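NusG domain II-containing protein (Ruminococcus gnavus, PDB 4ESN) is of unknown function but binds a zinc ion within a compact, largely beta-stranded NusG domain II. Local coordinates at residues D37-I40 with N46-R49; E58-D61 with C67-Q70; S79-C82 with V87-S90. All coordinates share one frame; numbering follows the deposited sequence. Where two conformers were deposited one is given.

Contact 1 of 3, residues D37-I40 with N46-R49; sequences DQTI and NRLR
Ile40 and Leu48 face each other as a hydrogen-bonded antiparallel pair, and two backbone hydrogen bonds join the strands of the hairpin here. The bond from Ile40 N to Leu48 O spans 2.8 Å; Leu48 N returns one of equal length to Ile40 O. On the inner side of the sheet the two side chains run alongside one another, with Ile40 CD1 4.0 Å from Leu48 CD2. Tyr32 and Ile50 also touch Ile40, and Val89 of the other sheet covers Leu48, making this the tightly packed half of the contact.

The outer side, carrying Thr39, Arg47 and Arg49, is looser, polar and more open to solvent. Here the aliphatic part of Arg47 lies beside the Thr39 methyl, CD to CG2 3.6 Å, while its guanidinium turns off to a salt bridge with Glu58. The bend at chi2 (55°) carries the Arg49 guanidinium back across segment 37-40, one face over Gln38 N and Asp37 CA. Thr39 OG1 sits at the edge of that group, near its plane, and accepts a hydrogen bond from Arg49 NH1 at 3.3 Å. The Asp37 carboxylate offers a long salt bridge, OD2 to Arg49 NH2 3.9 Å, with the two planes 56° apart, while its OD1 takes the backbone N-H of Asn52; a stronger partner of NH2 is Gln51. A leucine in place of Arg49 would probably leave Thr39 OG1 without this donor and the Asp37 carboxylate without its facing positive charge.

The chemistry implies unequal shares: the two backbone bonds join the strands within the sheet, apolar contact adds to them on the Ile40 and Leu48 side, and the longer polar links on the Thr39 and Arg49 side probably contribute less, because water can compete for them.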
loop_
_atom_site.group_PDB
_atom_site.type_symbol
_atom_site.label_atom_id
_atom_site.label_comp_id
_atom_site.label_asym_id
_atom_site.label_seq_id
_atom_site.Cartn_x
_atom_site.Cartn_y
_atom_site.Cartn_z
ATOM N N ASP A 37 12.133 4.320 17.687
ATOM C CA ASP A 37 12.575 5.283 16.688
ATOM C C ASP A 37 13.750 4.699 15.913
ATOM O O ASP A 37 14.718 4.221 16.508
ATOM C CB ASP A 37 12.971 6.625 17.331
ATOM C CG ASP A 37 11.811 7.406 17.915
ATOM O OD1 ASP A 37 10.636 6.949 17.757
ATOM O OD2 ASP A 37 12.064 8.482 18.521
ATOM N N GLN A 38 13.602 4.622 14.597
ATOM C CA GLN A 38 14.618 4.025 13.740
ATOM C C GLN A 38 14.451 4.510 12.321
ATOM O O GLN A 38 13.400 5.026 11.962
ATOM C CB GLN A 38 14.599 2.478 13.828
ATOM C CG GLN A 38 13.275 1.822 13.463
ATOM C CD GLN A 38 13.147 0.419 14.006
ATOM O OE1 GLN A 38 13.902 -0.484 13.633
ATOM N NE2 GLN A 38 12.130 0.203 14.852
ATOM N N THR A 39 15.516 4.379 11.537
ATOM C CA THR A 39 15.605 4.775 10.142
ATOM C C THR A 39 15.923 3.501 9.347
ATOM O O THR A 39 16.889 2.802 9.690
ATOM C CB THR A 39 16.657 5.890 10.059
ATOM O OG1 THR A 39 16.100 7.090 10.626
ATOM C CG2 THR A 39 17.167 6.134 8.649
ATOM N N ILE A 40 15.122 3.186 8.334
ATOM C CA ILE A 40 15.316 2.011 7.496
ATOM C C ILE A 40 15.641 2.487 6.087
ATOM O O ILE A 40 14.805 3.087 5.396
ATOM C CB ILE A 40 14.128 0.983 7.529
ATOM C CG1 ILE A 40 13.685 0.613 8.988
ATOM C CG2 ILE A 40 14.469 -0.293 6.764
ATOM C CD1 ILE A 40 12.738 1.472 9.661
ATOM N N ASN A 46 14.819 4.274 -1.179
ATOM C CA ASN A 46 13.809 4.701 -0.224
ATOM C C ASN A 46 14.343 4.695 1.189
ATOM O O ASN A 46 15.147 3.817 1.562
ATOM C CB ASN A 46 12.561 3.785 -0.281
ATOM C CG ASN A 46 11.830 3.793 -1.599
ATOM O OD1 ASN A 46 12.206 3.099 -2.532
ATOM N ND2 ASN A 46 10.811 4.626 -1.728
ATOM N N ARG A 47 13.873 5.653 1.987
ATOM C CA ARG A 47 14.256 5.691 3.385
ATOM C C ARG A 47 13.017 5.920 4.212
ATOM O O ARG A 47 12.307 6.918 4.028
ATOM C CB ARG A 47 15.348 6.726 3.648
ATOM C CG ARG A 47 15.809 6.754 5.110
ATOM C CD ARG A 47 17.085 7.554 5.311
ATOM N NE ARG A 47 16.909 8.971 4.996
ATOM C CZ ARG A 47 17.388 9.570 3.913
ATOM N NH1 ARG A 47 18.098 8.878 3.020
ATOM N NH2 ARG A 47 17.183 10.868 3.722
ATOM N N LEU A 48 12.746 4.963 5.111
ATOM C CA LEU A 48 11.599 4.990 6.019
ATOM C C LEU A 48 12.015 5.486 7.368
ATOM O O LEU A 48 13.039 5.066 7.887
ATOM C CB LEU A 48 11.014 3.574 6.143
ATOM C CG LEU A 48 9.737 3.431 6.980
ATOM C CD1 LEU A 48 8.529 3.992 6.222
ATOM C CD2 LEU A 48 9.516 1.977 7.361
ATOM N N ARG A 49 11.213 6.371 7.960
ATOM C CA ARG A 49 11.499 6.853 9.306
ATOM C C ARG A 49 10.389 6.373 10.270
ATOM O O ARG A 49 9.190 6.572 10.013
ATOM C CB ARG A 49 11.627 8.384 9.309
ATOM C CG ARG A 49 11.848 9.058 10.708
ATOM C CD ARG A 49 13.047 8.542 11.509
ATOM N NE ARG A 49 13.015 9.020 12.901
ATOM C CZ ARG A 49 13.886 8.690 13.852
ATOM N NH1 ARG A 49 14.912 7.898 13.579
ATOM N NH2 ARG A 49 13.754 9.178 15.076
#

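Contact 2 of 3, residues E58-D61 with C67-Q70; sequences EWAD and CVHQ. With ZN (zinc ion), chain C.
With its SG placed between the backbone N and the carbonyl carbon (chi1 55°), Cys67 directs its sulfur at the zinc ion and past the methyl of Ala60. The next residue, Val68, has CG1 anti to the backbone N (chi1 166°), which leaves CG2 beside that N and turned to strand 54-60. These two rotations bring a sulfur ligand and a methyl group from the short, weakly bonded helical turn 66-69 against the end of the strand.

Ala60 CB is met by both: Cys67 SG stands 3.6 Å from it and Val68 CG2 3.9 Å. The same valine methyl also rests on the strand backbone, 3.7 Å from Trp59 C, close to the peptide link into Ala60. The side chains of Glu58 and Trp59 start away from the helix, and the salt bridge of Glu58 with Arg47 lies on that far side. A classic beta bulge sets Glu58 and Trp59 together opposite the single residue Arg47, just before the strand reaches Ala60. Met57 also touches Cys67 and Val68.

Cys67 SG binds the zinc ion at 2.3 Å, and Cys62 and Cys82 supply the other two sulfurs. Water 1 is the fourth ligand, 2.2 Å from the metal, and it accepts a hydrogen bond from Cys67 N at 3.2 Å. Cys67 therefore holds the site twice, by its sulfur directly and by its backbone N-H through the water.

Across the two segments the contact is wholly van der Waals in kind, and it is small. Its chemistry implies that the bond between Cys67 and zinc probably carries much of the attachment of the helix, while Ala60 and Val68 add an apolar flank beside the sulfur.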
loop_
_atom_site.group_PDB
_atom_site.type_symbol
_atom_site.label_atom_id
_atom_site.label_comp_id
_atom_site.label_asym_id
_atom_site.label_seq_id
_atom_site.Cartn_x
_atom_site.Cartn_y
_atom_site.Cartn_z
ATOM N N GLU A 58 10.543 9.094 4.517
ATOM C CA GLU A 58 11.291 10.342 4.669
ATOM C C GLU A 58 11.925 10.827 3.339
ATOM O O GLU A 58 12.062 12.036 3.118
ATOM C CB GLU A 58 12.390 10.119 5.716
ATOM C CG GLU A 58 13.224 11.353 6.001
ATOM C CD GLU A 58 14.362 11.083 6.960
ATOM O OE1 GLU A 58 14.087 10.928 8.168
ATOM O OE2 GLU A 58 15.512 10.934 6.488
ATOM N N TRP A 59 12.406 9.888 2.517
ATOM C CA TRP A 59 13.120 10.190 1.279
ATOM C C TRP A 59 12.938 9.054 0.308
ATOM O O TRP A 59 12.787 7.906 0.722
ATOM C CB TRP A 59 14.633 10.406 1.578
ATOM C CG TRP A 59 15.495 10.607 0.359
ATOM C CD1 TRP A 59 15.712 11.782 -0.306
ATOM C CD2 TRP A 59 16.140 9.585 -0.411
ATOM N NE1 TRP A 59 16.501 11.562 -1.404
ATOM C CE2 TRP A 59 16.735 10.214 -1.525
ATOM C CE3 TRP A 59 16.236 8.180 -0.291
ATOM C CZ2 TRP A 59 17.493 9.503 -2.476
ATOM C CZ3 TRP A 59 16.974 7.476 -1.237
ATOM C CH2 TRP A 59 17.602 8.136 -2.305
ATOM N N ALA A 60 12.977 9.375 -0.989
ATOM C CA ALA A 60 12.927 8.425 -2.090
ATOM C C ALA A 60 13.539 9.055 -3.319
ATOM O O ALA A 60 13.439 10.280 -3.491
ATOM C CB ALA A 60 11.502 7.985 -2.360
ATOM N N ASP A 61 14.153 8.222 -4.188
ATOM C CA ASP A 61 14.754 8.673 -5.453
ATOM C C ASP A 61 13.757 8.553 -6.636
ATOM O O ASP A 61 14.147 8.762 -7.785
ATOM C CB ASP A 61 16.052 7.887 -5.751
ATOM C CG ASP A 61 15.893 6.448 -6.234
ATOM O OD1 ASP A 61 14.765 5.894 -6.134
ATOM O OD2 ASP A 61 16.897 5.863 -6.689
ATOM N N CYS A 67 5.189 8.584 -2.521
ATOM C CA CYS A 67 5.383 7.856 -1.251
ATOM C C CYS A 67 5.786 8.819 -0.134
ATOM O O CYS A 67 5.286 8.699 0.982
ATOM C CB CYS A 67 6.423 6.752 -1.423
ATOM S SG CYS A 67 8.024 7.328 -2.059
ATOM N N VAL A 68 6.670 9.792 -0.454
ATOM C CA VAL A 68 7.180 10.800 0.478
ATOM C C VAL A 68 6.035 11.754 0.910
ATOM O O VAL A 68 6.058 12.248 2.039
ATOM C CB VAL A 68 8.399 11.556 -0.135
ATOM C CG1 VAL A 68 8.732 12.826 0.638
ATOM C CG2 VAL A 68 9.618 10.645 -0.183
ATOM N N HIS A 69 5.012 11.943 0.067
ATOM C CA HIS A 69 3.904 12.828 0.397
ATOM C C HIS A 69 2.753 12.104 1.120
ATOM O O HIS A 69 1.832 12.772 1.586
ATOM C CB HIS A 69 3.423 13.591 -0.856
ATOM C CG HIS A 69 4.434 14.620 -1.263
ATOM N ND1 HIS A 69 5.556 14.277 -2.015
ATOM C CD2 HIS A 69 4.547 15.914 -0.883
ATOM C CE1 HIS A 69 6.281 15.381 -2.110
ATOM N NE2 HIS A 69 5.720 16.394 -1.445
ATOM N N GLN A 70 2.829 10.778 1.287
ATOM C CA GLN A 70 1.802 10.027 2.029
ATOM C C GLN A 70 1.911 10.292 3.498
ATOM O O GLN A 70 3.022 10.388 4.028
ATOM C CB GLN A 70 1.885 8.501 1.790
ATOM C CG GLN A 70 1.693 8.054 0.338
ATOM C CD GLN A 70 0.578 8.806 -0.334
ATOM O OE1 GLN A 70 0.805 9.677 -1.194
ATOM N NE2 GLN A 70 -0.642 8.576 0.131
HETATM ZN ZN ZN C . 8.221 6.743 -4.299
HETATM O O HOH W 1 6.151 6.986 -5.124
#

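Contact 3 of 3, residues S79-C82 with V87-S90; sequences SIIC and VVVS. With ZN (zinc ion), chain C.
Ile81 and Val88, a non-hydrogen-bonded pair, lie side by side and point the same way, Ile81 CG2 coming to 4.0 Å from Val88 CG2. On their side, Ser79 and Ser90 form the next such pair, and the surface they share packs on a second subunit: Val88 meets Val88 of the second subunit, Ile81 meets its Ser90, and Ser79 OG is hydrogen-bonded to Ser79 OG of that neighbouring chain.

The reverse side carries Ile80 with Val89 and Cys82 with Val87, whose CB atoms approach to 4.3 and 4.2 Å respectively. Ile80/Val89 and Cys82/Val87 are hydrogen-bonded pairs, each linked by two backbone bonds; in the first, Val89 N reaches Ile80 O at 2.7 Å. Met57 packs on Ile80, Val87 and Val89. The rotation of Cys82 that sets SG anti to its own N (chi1 174°) carries the sulfur from the strand end to the zinc ion, 2.4 Å from SG.

This is a regular antiparallel beta hairpin, with one face in the subunit interface and its other face presenting a cysteine ligand to a three-cysteine zinc site.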
loop_
_atom_site.group_PDB
_atom_site.type_symbol
_atom_site.label_atom_id
_atom_site.label_comp_id
_atom_site.label_asym_id
_atom_site.label_seq_id
_atom_site.Cartn_x
_atom_site.Cartn_y
_atom_site.Cartn_z
ATOM N N SER A 79 -1.115 1.596 4.893
ATOM C CA SER A 79 0.065 1.392 4.059
ATOM C C SER A 79 0.612 2.670 3.411
ATOM O O SER A 79 -0.064 3.701 3.332
ATOM C CB SER A 79 -0.221 0.347 2.970
ATOM O OG SER A 79 -1.295 0.738 2.132
ATOM N N ILE A 80 1.891 2.585 2.997
ATOM C CA ILE A 80 2.665 3.554 2.228
ATOM C C ILE A 80 3.318 2.731 1.117
ATOM O O ILE A 80 3.938 1.698 1.403
ATOM C CB ILE A 80 3.715 4.349 3.066
ATOM C CG1 ILE A 80 3.032 5.239 4.120
ATOM C CG2 ILE A 80 4.660 5.193 2.127
ATOM C CD1 ILE A 80 4.024 5.775 5.196
ATOM N N ILE A 81 3.147 3.136 -0.131
ATOM C CA ILE A 81 3.748 2.375 -1.215
ATOM C C ILE A 81 4.551 3.320 -2.084
ATOM O O ILE A 81 4.190 4.490 -2.213
ATOM C CB ILE A 81 2.720 1.541 -2.065
ATOM C CG1 ILE A 81 1.833 2.421 -2.941
ATOM C CG2 ILE A 81 1.855 0.558 -1.222
ATOM C CD1 ILE A 81 1.863 2.044 -4.285
ATOM N N CYS A 82 5.652 2.810 -2.643
ATOM C CA CYS A 82 6.429 3.484 -3.658
ATOM C C CYS A 82 6.372 2.594 -4.843
ATOM O O CYS A 82 7.117 1.619 -4.914
ATOM C CB CYS A 82 7.864 3.808 -3.250
ATOM S SG CYS A 82 8.852 4.493 -4.619
ATOM N N VAL A 87 8.232 -0.789 -3.467
ATOM C CA VAL A 87 8.341 -0.829 -2.025
ATOM C C VAL A 87 6.947 -0.704 -1.432
ATOM O O VAL A 87 6.215 0.224 -1.764
ATOM C CB VAL A 87 9.301 0.253 -1.449
ATOM C CG1 VAL A 87 9.225 0.290 0.099
ATOM C CG2 VAL A 87 10.738 0.035 -1.917
ATOM N N VAL A 88 6.606 -1.621 -0.523
ATOM C CA VAL A 88 5.357 -1.596 0.225
ATOM C C VAL A 88 5.692 -1.544 1.712
ATOM O O VAL A 88 6.456 -2.376 2.211
ATOM C CB VAL A 88 4.412 -2.782 -0.094
ATOM C CG1 VAL A 88 3.151 -2.730 0.779
ATOM C CG2 VAL A 88 4.029 -2.800 -1.573
ATOM N N VAL A 89 5.099 -0.564 2.413
ATOM C CA VAL A 89 5.237 -0.444 3.855
ATOM C C VAL A 89 3.842 -0.629 4.409
ATOM O O VAL A 89 2.919 0.065 3.992
ATOM C CB VAL A 89 5.918 0.880 4.325
ATOM C CG1 VAL A 89 6.134 0.859 5.855
ATOM C CG2 VAL A 89 7.249 1.095 3.585
ATOM N N SER A 90 3.682 -1.565 5.340
ATOM C CA SER A 90 2.367 -1.848 5.891
ATOM C C SER A 90 2.445 -2.043 7.385
ATOM O O SER A 90 3.404 -2.644 7.860
ATOM C CB SER A 90 1.814 -3.106 5.224
ATOM O OG SER A 90 0.514 -3.400 5.692
HETATM ZN ZN ZN C . 8.221 6.743 -4.299
HETATM O O HOH W 1 6.151 6.986 -5.124
#

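In the fold
The three contacts follow one another along the chain; contacts 2 and 3 bind the zinc ion and contact 1 borders it through Asn46, whose OD1 bonds Asn85 ND2. Contacts 1 and 2 meet through neighbouring strands of the three-stranded sheet, their centres about 11 Å apart, with Arg47 N 2.8 Å from Trp59 O in a probable hydrogen bond. Contacts 2 and 3 share the metal and its water; Cys67 CB lies 3.3 Å from Ile81 O, bringing helix 66-69 against the outermost strand, within this chain, of the four-stranded sheet. Asn46 ND2 packs 3.4 Å from Cys82 CB and 3.5 Å from Ala60 CB. Leu48 CD2 meets Val89 CG1 at 3.9 Å, joining the two sheets.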